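Local coordinates for 5'-tyrosyl-DNA phosphodiesterase (Caenorhabditis elegans, PDB 4FVA), which belongs to the endonuclease/exonuclease/phosphatase family, with a DNase I-like fold, and carries a bound magnesium ion, at residues Q109-S114 and V120-T125; P135-Q140 and D170-R175; A139-C144 and R217-G222. All coordinates share one frame; numbering follows the deposited sequence.

Interaction 1: residues Q109-S114 and V120-T125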
loop_
_atom_site.group_PDB
_atom_site.type_symbol
_atom_site.label_atom_id
_atom_site.label_comp_id
_atom_site.label_asym_id
_atom_site.label_seq_id
_atom_site.Cartn_x
_atom_site.Cartn_y
_atom_site.Cartn_z
ATOM N N GLN A 109 8.316 6.074 1.732
ATOM C CA GLN A 109 9.274 4.978 1.884
ATOM C C GLN A 109 9.601 4.429 0.506
ATOM O O GLN A 109 8.706 3.967 -0.208
ATOM C CB GLN A 109 8.694 3.871 2.774
ATOM C CG GLN A 109 9.641 2.678 3.001
ATOM C CD GLN A 109 9.008 1.588 3.832
ATOM O OE1 GLN A 109 7.778 1.486 3.894
ATOM N NE2 GLN A 109 9.839 0.754 4.471
ATOM N N ILE A 110 10.878 4.471 0.127
ATOM C CA ILE A 110 11.274 4.075 -1.223
ATOM C C ILE A 110 12.241 2.916 -1.176
ATOM O O ILE A 110 13.297 3.011 -0.541
ATOM C CB ILE A 110 11.917 5.253 -2.000
ATOM C CG1 ILE A 110 10.926 6.411 -2.112
ATOM C CG2 ILE A 110 12.298 4.836 -3.416
ATOM C CD1 ILE A 110 11.545 7.699 -2.703
ATOM N N LEU A 111 11.867 1.805 -1.806
ATOM C CA LEU A 111 12.796 0.688 -1.928
ATOM C C LEU A 111 13.082 0.509 -3.409
ATOM O O LEU A 111 12.170 0.296 -4.215
ATOM C CB LEU A 111 12.216 -0.601 -1.334
ATOM C CG LEU A 111 13.180 -1.772 -1.086
ATOM C CD1 LEU A 111 14.097 -1.471 0.116
ATOM C CD2 LEU A 111 12.441 -3.098 -0.872
ATOM N N GLU A 112 14.361 0.604 -3.753
ATOM C CA GLU A 112 14.830 0.481 -5.127
ATOM C C GLU A 112 15.621 -0.814 -5.247
ATOM O O GLU A 112 16.457 -1.119 -4.383
ATOM C CB GLU A 112 15.735 1.670 -5.483
ATOM C CG GLU A 112 16.414 1.556 -6.838
ATOM C CD GLU A 112 17.476 2.625 -7.057
ATOM O OE1 GLU A 112 17.438 3.679 -6.378
ATOM O OE2 GLU A 112 18.381 2.385 -7.882
ATOM N N GLY A 113 15.371 -1.574 -6.309
ATOM C CA GLY A 113 16.118 -2.798 -6.513
ATOM C C GLY A 113 15.809 -3.359 -7.876
ATOM O O GLY A 113 15.482 -2.629 -8.806
ATOM N N SER A 114 15.936 -4.666 -8.007
ATOM C CA SER A 114 15.552 -5.327 -9.240
ATOM C C SER A 114 15.150 -6.762 -8.949
ATOM O O SER A 114 15.604 -7.360 -7.962
ATOM C CB SER A 114 16.678 -5.263 -10.271
ATOM O OG SER A 114 17.766 -6.058 -9.870
ATOM N N VAL A 120 13.227 -1.986 -10.430
ATOM C CA VAL A 120 11.939 -1.753 -9.778
ATOM C C VAL A 120 12.068 -0.711 -8.684
ATOM O O VAL A 120 12.959 -0.817 -7.845
ATOM C CB VAL A 120 11.377 -3.041 -9.144
ATOM C CG1 VAL A 120 10.020 -2.763 -8.530
ATOM C CG2 VAL A 120 11.280 -4.148 -10.177
ATOM N N PHE A 121 11.200 0.298 -8.711
ATOM C CA PHE A 121 11.092 1.273 -7.622
ATOM C C PHE A 121 9.764 1.078 -6.904
ATOM O O PHE A 121 8.709 1.006 -7.542
ATOM C CB PHE A 121 11.211 2.716 -8.141
ATOM C CG PHE A 121 12.598 3.084 -8.610
ATOM C CD1 PHE A 121 13.040 2.717 -9.877
ATOM C CD2 PHE A 121 13.446 3.833 -7.786
ATOM C CE1 PHE A 121 14.331 3.065 -10.315
ATOM C CE2 PHE A 121 14.720 4.194 -8.206
ATOM C CZ PHE A 121 15.168 3.805 -9.478
ATOM N N LEU A 122 9.825 0.984 -5.579
ATOM C CA LEU A 122 8.641 0.792 -4.755
ATOM C C LEU A 122 8.517 2.002 -3.854
ATOM O O LEU A 122 9.435 2.290 -3.083
ATOM C CB LEU A 122 8.777 -0.477 -3.901
ATOM C CG LEU A 122 9.043 -1.775 -4.679
ATOM C CD1 LEU A 122 9.153 -2.995 -3.757
ATOM C CD2 LEU A 122 7.944 -1.959 -5.714
ATOM N N LEU A 123 7.392 2.704 -3.950
ATOM C CA LEU A 123 7.136 3.882 -3.127
ATOM C C LEU A 123 5.840 3.707 -2.334
ATOM O O LEU A 123 4.752 3.649 -2.908
ATOM C CB LEU A 123 7.060 5.136 -3.998
ATOM C CG LEU A 123 8.316 5.500 -4.807
ATOM C CD1 LEU A 123 8.403 4.710 -6.113
ATOM C CD2 LEU A 123 8.355 6.998 -5.070
ATOM N N ASN A 124 5.982 3.616 -1.014
ATOM C CA ASN A 124 4.883 3.331 -0.103
ATOM C C ASN A 124 4.689 4.503 0.849
ATOM O O ASN A 124 5.659 4.987 1.463
ATOM C CB ASN A 124 5.204 2.043 0.680
ATOM C CG ASN A 124 4.092 1.624 1.632
ATOM O OD1 ASN A 124 2.935 2.002 1.461
ATOM N ND2 ASN A 124 4.449 0.831 2.655
ATOM N N THR A 125 3.444 4.952 0.989
ATOM C CA THR A 125 3.170 6.081 1.858
ATOM C C THR A 125 1.831 5.949 2.545
ATOM O O THR A 125 0.983 5.166 2.139
ATOM C CB THR A 125 3.228 7.438 1.110
ATOM O OG1 THR A 125 3.236 8.512 2.063
ATOM C CG2 THR A 125 2.012 7.588 0.182
#
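Two donors of the facing strand converge on Leu-122 O: Leu-111 N at 2.8 Å and the weaker C-H of Ile-110, whose CA is 3.2 Å from Leu-122 O. They belong to a beta hairpin, strands 107-115 and 118-126, in one sheet of the DNase I-like alpha/beta sandwich. Three hydrogen-bonded pairs, Gln-109 with Asn-124, Leu-111 with Leu-122 and Gly-113 with Val-120, alternate with two non-hydrogen-bonded ones, and the segment axes approach to 4.7 Å.

Each face of the hairpin carries residues suited to what covers it. Leu-111 and Leu-122 share a face and both pack on Val-85 of strand 80-86, in the other sheet, where branched aliphatic groups fill the interior between the sheets. Farther along that face the amides of Gln-109 and Asn-124 lie side by side with their planes 21° apart. Gln-109 OE1 and Asn-124 ND2 are 3.6 Å from each other and form no hydrogen bond; these buried groups are satisfied by other partners, Thr-81, Tyr-71 and His-94 for Gln-109, Gln-51 and Leu-50 for Asn-124.

The other face, with Ile-110, Phe-121 and Leu-123, meets helix 134-154. Here Glu-112 runs alongside Phe-121: with its CG anti to the backbone N (chi1 173°) and the chain extended, its methylene CG sits over the ring in a CH-pi contact, 3.9 Å from the centroid. The acid end continues past the aromatic rim, and its OE2 pairs with Lys-119, so the aliphatic part can serve the ring while the charge finds a lysine. Next along the same face, Ile-110 and Leu-123 point the same way, Ile-110 CG1 resting 3.9 Å from Leu-123 CG.

Interaction 2: residues P135-Q140 and D170-R175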
loop_
_atom_site.group_PDB
_atom_site.type_symbol
_atom_site.label_atom_id
_atom_site.label_comp_id
_atom_site.label_asym_id
_atom_site.label_seq_id
_atom_site.Cartn_x
_atom_site.Cartn_y
_atom_site.Cartn_z
ATOM N N PRO A 135 -5.020 20.189 3.062
ATOM C CA PRO A 135 -3.872 20.964 2.582
ATOM C C PRO A 135 -2.604 20.127 2.574
ATOM O O PRO A 135 -1.952 20.022 1.530
ATOM C CB PRO A 135 -3.754 22.104 3.611
ATOM C CG PRO A 135 -5.162 22.261 4.161
ATOM C CD PRO A 135 -5.713 20.851 4.189
ATOM N N GLN A 136 -2.269 19.532 3.714
ATOM C CA GLN A 136 -1.045 18.745 3.821
ATOM C C GLN A 136 -1.091 17.544 2.896
ATOM O O GLN A 136 -0.093 17.212 2.246
ATOM C CB GLN A 136 -0.810 18.246 5.250
ATOM C CG GLN A 136 -0.633 19.323 6.311
ATOM C CD GLN A 136 -1.950 19.708 6.965
ATOM O OE1 GLN A 136 -2.969 19.926 6.295
ATOM N NE2 GLN A 136 -1.942 19.759 8.292
ATOM N N ARG A 137 -2.246 16.884 2.847
ATOM C CA ARG A 137 -2.378 15.670 2.044
ATOM C C ARG A 137 -2.190 15.945 0.552
ATOM O O ARG A 137 -1.485 15.210 -0.141
ATOM C CB ARG A 137 -3.725 14.991 2.307
ATOM C CG ARG A 137 -4.051 13.851 1.353
ATOM C CD ARG A 137 -5.217 13.025 1.891
ATOM N NE ARG A 137 -6.440 13.810 2.048
ATOM C CZ ARG A 137 -6.882 14.279 3.213
ATOM N NH1 ARG A 137 -6.194 14.048 4.323
ATOM N NH2 ARG A 137 -8.009 14.978 3.271
ATOM N N CYS A 138 -2.809 17.011 0.058
ATOM C CA CYS A 138 -2.700 17.339 -1.361
ATOM C C CYS A 138 -1.275 17.708 -1.743
ATOM O O CYS A 138 -0.809 17.380 -2.835
ATOM C CB CYS A 138 -3.669 18.468 -1.740
ATOM S SG CYS A 138 -5.389 17.999 -1.760
ATOM N N ALA A 139 -0.573 18.385 -0.843
ATOM C CA ALA A 139 0.826 18.719 -1.095
ATOM C C ALA A 139 1.691 17.465 -1.133
ATOM O O ALA A 139 2.588 17.339 -1.963
ATOM C CB ALA A 139 1.340 19.690 -0.038
ATOM N N GLN A 140 1.434 16.545 -0.209
ATOM C CA GLN A 140 2.195 15.300 -0.163
ATOM C C GLN A 140 2.000 14.506 -1.453
ATOM O O GLN A 140 2.966 14.005 -2.026
ATOM C CB GLN A 140 1.807 14.483 1.070
ATOM C CG GLN A 140 2.250 15.131 2.383
ATOM C CD GLN A 140 1.575 14.519 3.603
ATOM O OE1 GLN A 140 0.767 13.591 3.485
ATOM N NE2 GLN A 140 1.891 15.055 4.786
ATOM N N ASP A 170 -11.471 11.850 -4.498
ATOM C CA ASP A 170 -11.041 11.979 -5.904
ATOM C C ASP A 170 -10.709 13.404 -6.377
ATOM O O ASP A 170 -9.812 13.594 -7.205
ATOM C CB ASP A 170 -12.041 11.325 -6.860
ATOM C CG ASP A 170 -11.682 9.878 -7.166
ATOM O OD1 ASP A 170 -10.755 9.665 -7.982
ATOM O OD2 ASP A 170 -12.312 8.961 -6.598
ATOM N N GLU A 171 -11.440 14.395 -5.878
ATOM C CA GLU A 171 -11.209 15.779 -6.277
ATOM C C GLU A 171 -9.846 16.276 -5.801
ATOM O O GLU A 171 -9.404 17.357 -6.190
ATOM C CB GLU A 171 -12.309 16.677 -5.718
ATOM C CG GLU A 171 -12.347 16.728 -4.199
ATOM C CD GLU A 171 -12.852 15.431 -3.585
ATOM O OE1 GLU A 171 -13.000 14.433 -4.325
ATOM O OE2 GLU A 171 -13.113 15.417 -2.363
ATOM N N GLU A 172 -9.200 15.508 -4.926
ATOM C CA GLU A 172 -7.896 15.893 -4.389
ATOM C C GLU A 172 -6.718 15.482 -5.284
ATOM O O GLU A 172 -5.603 15.984 -5.111
ATOM C CB GLU A 172 -7.696 15.333 -2.974
ATOM C CG GLU A 172 -8.641 15.917 -1.926
ATOM C CD GLU A 172 -8.497 15.259 -0.550
ATOM O OE1 GLU A 172 -8.031 14.096 -0.473
ATOM O OE2 GLU A 172 -8.853 15.911 0.458
ATOM N N VAL A 173 -6.958 14.581 -6.238
ATOM C CA VAL A 173 -5.885 14.072 -7.103
ATOM C C VAL A 173 -5.403 15.140 -8.083
ATOM O O VAL A 173 -6.192 15.678 -8.862
ATOM C CB VAL A 173 -6.341 12.847 -7.921
ATOM C CG1 VAL A 173 -5.333 12.529 -9.022
ATOM C CG2 VAL A 173 -6.563 11.649 -7.012
ATOM N N SER A 174 -4.105 15.434 -8.039
ATOM C CA SER A 174 -3.516 16.507 -8.838
ATOM C C SER A 174 -2.728 15.996 -10.040
ATOM O O SER A 174 -3.232 15.235 -10.868
ATOM C CB SER A 174 -2.583 17.373 -7.983
ATOM O OG SER A 174 -1.368 16.700 -7.704
ATOM N N ARG A 175 -1.480 16.447 -10.118
ATOM C CA ARG A 175 -0.637 16.261 -11.290
ATOM C C ARG A 175 -0.049 14.854 -11.442
ATOM O O ARG A 175 1.127 14.614 -11.150
ATOM C CB ARG A 175 0.474 17.320 -11.257
ATOM C CG ARG A 175 1.305 17.325 -9.959
ATOM C CD ARG A 175 2.107 18.624 -9.836
ATOM N NE ARG A 175 3.088 18.645 -8.746
ATOM C CZ ARG A 175 2.821 18.993 -7.486
ATOM N NH1 ARG A 175 1.589 19.351 -7.134
ATOM N NH2 ARG A 175 3.793 18.988 -6.576
HETATM O O HOH W 1 3.461 20.049 -3.515
#
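A buried salt bridge between Arg-137 and Glu-172 ties the early turns of helix 134-154 to the loop that follows strand 159-163, where residues 170-172 form a short 3-10 turn. Arg-137 grips the carboxylate side-on with two nitrogens, one to each oxygen. Its NE donates to Glu-172 OE1 at 3.0 Å, an almost straight bond (171°), and its NH2 reaches Glu-172 OE2 at 3.1 Å. Both oxygens lie near the guanidinium plane. Seen from the acid the fit is less flat: OE2 uses its syn lone pair, but NE meets OE1 on the syn side well out of the carboxylate plane, and the two planes are 39° apart. A bend at chi3 (61°) in the arginine turns its NE edge to the acid.

Arginine suits the place because its third nitrogen, NH1, also bonds the backbone oxygens of Glu-128 and Thr-130. Glutamate has matching second partners: Arg-134 forms a further salt bridge with OE2, and Arg-169 N donates to OE1. Two arginines on one carboxylate probably keep it ionised.

Beside the ion pair, the slim thiol of Cys-138 covers the aliphatic part of the glutamate, its SG lying 3.7 Å from Glu-172 CB. At the far end a water donates to Ala-139 O at 3.2 Å and accepts from Arg-175 NH2 at 3.3 Å, in the plane of that guanidinium. The whole is a bidentate, side-on arginine-carboxylate pair, joining a helix to a long loop at the periphery of the DNase I-like fold.

Interaction 3: residues A139-C144 and R217-G222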
loop_
_atom_site.group_PDB
_atom_site.type_symbol
_atom_site.label_atom_id
_atom_site.label_comp_id
_atom_site.label_asym_id
_atom_site.label_seq_id
_atom_site.Cartn_x
_atom_site.Cartn_y
_atom_site.Cartn_z
ATOM N N ALA A 139 -0.573 18.385 -0.843
ATOM C CA ALA A 139 0.826 18.719 -1.095
ATOM C C ALA A 139 1.691 17.465 -1.133
ATOM O O ALA A 139 2.588 17.339 -1.963
ATOM C CB ALA A 139 1.340 19.690 -0.038
ATOM N N GLN A 140 1.434 16.545 -0.209
ATOM C CA GLN A 140 2.195 15.300 -0.163
ATOM C C GLN A 140 2.000 14.506 -1.453
ATOM O O GLN A 140 2.966 14.005 -2.026
ATOM C CB GLN A 140 1.807 14.483 1.070
ATOM C CG GLN A 140 2.250 15.131 2.383
ATOM C CD GLN A 140 1.575 14.519 3.603
ATOM O OE1 GLN A 140 0.767 13.591 3.485
ATOM N NE2 GLN A 140 1.891 15.055 4.786
ATOM N N PHE A 141 0.751 14.375 -1.896
ATOM C CA PHE A 141 0.464 13.641 -3.124
ATOM C C PHE A 141 1.234 14.244 -4.313
ATOM O O PHE A 141 1.850 13.515 -5.098
ATOM C CB PHE A 141 -1.037 13.614 -3.402
ATOM C CG PHE A 141 -1.417 12.760 -4.585
ATOM C CD1 PHE A 141 -1.676 11.405 -4.422
ATOM C CD2 PHE A 141 -1.497 13.309 -5.860
ATOM C CE1 PHE A 141 -2.015 10.605 -5.513
ATOM C CE2 PHE A 141 -1.835 12.521 -6.956
ATOM C CZ PHE A 141 -2.100 11.166 -6.779
ATOM N N GLY A 142 1.191 15.575 -4.436
ATOM C CA GLY A 142 1.906 16.275 -5.494
ATOM C C GLY A 142 3.393 15.983 -5.412
ATOM O O GLY A 142 4.038 15.646 -6.411
ATOM N N PHE A 143 3.926 16.056 -4.200
ATOM C CA PHE A 143 5.323 15.760 -3.961
ATOM C C PHE A 143 5.638 14.337 -4.387
ATOM O O PHE A 143 6.648 14.086 -5.055
ATOM C CB PHE A 143 5.648 15.973 -2.478
ATOM C CG PHE A 143 7.042 15.572 -2.087
ATOM C CD1 PHE A 143 8.095 16.477 -2.167
ATOM C CD2 PHE A 143 7.302 14.281 -1.631
ATOM C CE1 PHE A 143 9.396 16.097 -1.808
ATOM C CE2 PHE A 143 8.590 13.893 -1.263
ATOM C CZ PHE A 143 9.638 14.801 -1.349
ATOM N N CYS A 144 4.776 13.398 -4.022
ATOM C CA CYS A 144 5.024 12.011 -4.401
ATOM C C CYS A 144 5.039 11.855 -5.918
ATOM O O CYS A 144 5.897 11.172 -6.471
ATOM C CB CYS A 144 3.989 11.071 -3.774
ATOM S SG CYS A 144 4.161 10.911 -1.981
ATOM N N ARG A 217 -4.750 3.149 -2.870
ATOM C CA ARG A 217 -4.565 3.122 -4.318
ATOM C C ARG A 217 -3.157 2.706 -4.696
ATOM O O ARG A 217 -2.219 2.843 -3.908
ATOM C CB ARG A 217 -4.863 4.496 -4.933
ATOM C CG ARG A 217 -6.237 5.064 -4.562
ATOM C CD ARG A 217 -6.544 6.345 -5.328
ATOM N NE ARG A 217 -7.773 6.986 -4.836
ATOM C CZ ARG A 217 -8.381 8.007 -5.436
ATOM N NH1 ARG A 217 -7.885 8.517 -6.559
ATOM N NH2 ARG A 217 -9.486 8.520 -4.916
ATOM N N LEU A 218 -3.024 2.207 -5.918
ATOM C CA LEU A 218 -1.730 1.845 -6.473
ATOM C C LEU A 218 -1.612 2.443 -7.864
ATOM O O LEU A 218 -2.483 2.236 -8.710
ATOM C CB LEU A 218 -1.599 0.321 -6.556
ATOM C CG LEU A 218 -1.046 -0.315 -5.282
ATOM C CD1 LEU A 218 -1.178 -1.844 -5.320
ATOM C CD2 LEU A 218 0.419 0.123 -5.075
ATOM N N TYR A 219 -0.536 3.189 -8.084
ATOM C CA TYR A 219 -0.232 3.743 -9.392
ATOM C C TYR A 219 0.993 3.031 -9.913
ATOM O O TYR A 219 1.830 2.575 -9.118
ATOM C CB TYR A 219 0.049 5.245 -9.291
ATOM C CG TYR A 219 -1.123 6.054 -8.806
ATOM C CD1 TYR A 219 -1.323 6.288 -7.457
ATOM C CD2 TYR A 219 -2.040 6.580 -9.706
ATOM C CE1 TYR A 219 -2.409 7.024 -7.011
ATOM C CE2 TYR A 219 -3.123 7.318 -9.275
ATOM C CZ TYR A 219 -3.300 7.536 -7.924
ATOM O OH TYR A 219 -4.372 8.275 -7.485
ATOM N N TRP A 220 1.115 2.920 -11.235
ATOM C CA TRP A 220 2.353 2.382 -11.791
ATOM C C TRP A 220 2.743 2.974 -13.139
ATOM O O TRP A 220 1.918 3.535 -13.866
ATOM C CB TRP A 220 2.306 0.851 -11.867
ATOM C CG TRP A 220 1.925 0.292 -13.207
ATOM C CD1 TRP A 220 2.759 -0.318 -14.105
ATOM C CD2 TRP A 220 0.612 0.259 -13.791
ATOM N NE1 TRP A 220 2.045 -0.722 -15.211
ATOM C CE2 TRP A 220 0.728 -0.382 -15.044
ATOM C CE3 TRP A 220 -0.645 0.708 -13.377
ATOM C CZ2 TRP A 220 -0.375 -0.581 -15.893
ATOM C CZ3 TRP A 220 -1.737 0.504 -14.215
ATOM C CH2 TRP A 220 -1.594 -0.133 -15.456
ATOM N N SER A 221 4.020 2.836 -13.456
ATOM C CA SER A 221 4.517 3.144 -14.777
ATOM C C SER A 221 5.456 2.025 -15.128
ATOM O O SER A 221 6.054 1.424 -14.229
ATOM C CB SER A 221 5.263 4.472 -14.775
ATOM O OG SER A 221 5.965 4.646 -15.985
ATOM N N GLY A 222 5.592 1.739 -16.420
ATOM C CA GLY A 222 6.530 0.722 -16.851
ATOM C C GLY A 222 6.054 -0.155 -17.985
ATOM O O GLY A 222 4.956 0.036 -18.515
#
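Phe-141 of helix 134-154 and Tyr-219 of strand 212-221 carry this contact, burying about 40 and 35 Å² between the two segments. Their rings form an offset edge-to-face pair, in which the edge of the phenylalanine is directed at the face of the tyrosine. The centroids are 5.8 Å apart and the planes are inclined at 69°, so the rings are steeply tilted against each other and do not stack in parallel.

The touching atoms lie at the outer ends of both side chains. Phe-141 CE1 comes within 3.9 Å of Tyr-219 CE1, an atom lying in the plane of the phenylalanine ring and at its edge. Phe-141 CZ is nearest to the phenol oxygen, with 3.7 Å between it and Tyr-219 OH. No hydrogen bond spans the two segments, and the contact rests on dispersion and on the weakly positive ring hydrogens of the phenylalanine meeting the pi cloud of the tyrosine.

Large, flat residues suit the place because the backbones are far apart: 11.7 Å separates Phe-141 CA from Tyr-219 CA. The side chains bridge this gap from opposite directions. In Phe-141, CG stands anti to the backbone N (chi1 -174°), which carries the ring away from the helix toward the strand. Tyr-219 has its CG anti to the carbonyl carbon instead, and its ring rises to meet the helix.

Around the pair, Leu-168 packs on the phenylalanine, Phe-162 of strand 159-163 and Met-145 of helix 134-154 pack on the tyrosine, and Val-173 touches the phenylalanine ring and the hydroxyl end of the tyrosine. The contact thus fastens helix 134-154 over the sheet, across strands 159-163 and 212-221, while the neighbouring Trp-220 meets Phe-254 of the other sheet.

Helix 134-154 is common to interactions 2 and 3 and packs on the Ile-110, Phe-121 and Leu-123 face of interaction 1. It supplies Arg-137 and Cys-138 to interaction 2 and, one turn later, Phe-141 to interaction 3. Interactions 2 and 3, centres 10 Å apart, touch through Val-173 packing on Arg-217 and a long, weak ion pair between Asp-170 and Arg-217. Interaction 1 shares its sheet with interaction 3, centres 12 Å apart; its centre is 21 Å from that of interaction 2, with nearest atoms about 6 Å apart. The magnesium ion, bound by Asp-22 and Glu-52, is about 14 Å from the side chain of Arg-137, whose salt bridge lies well outside the metal's direct coordination.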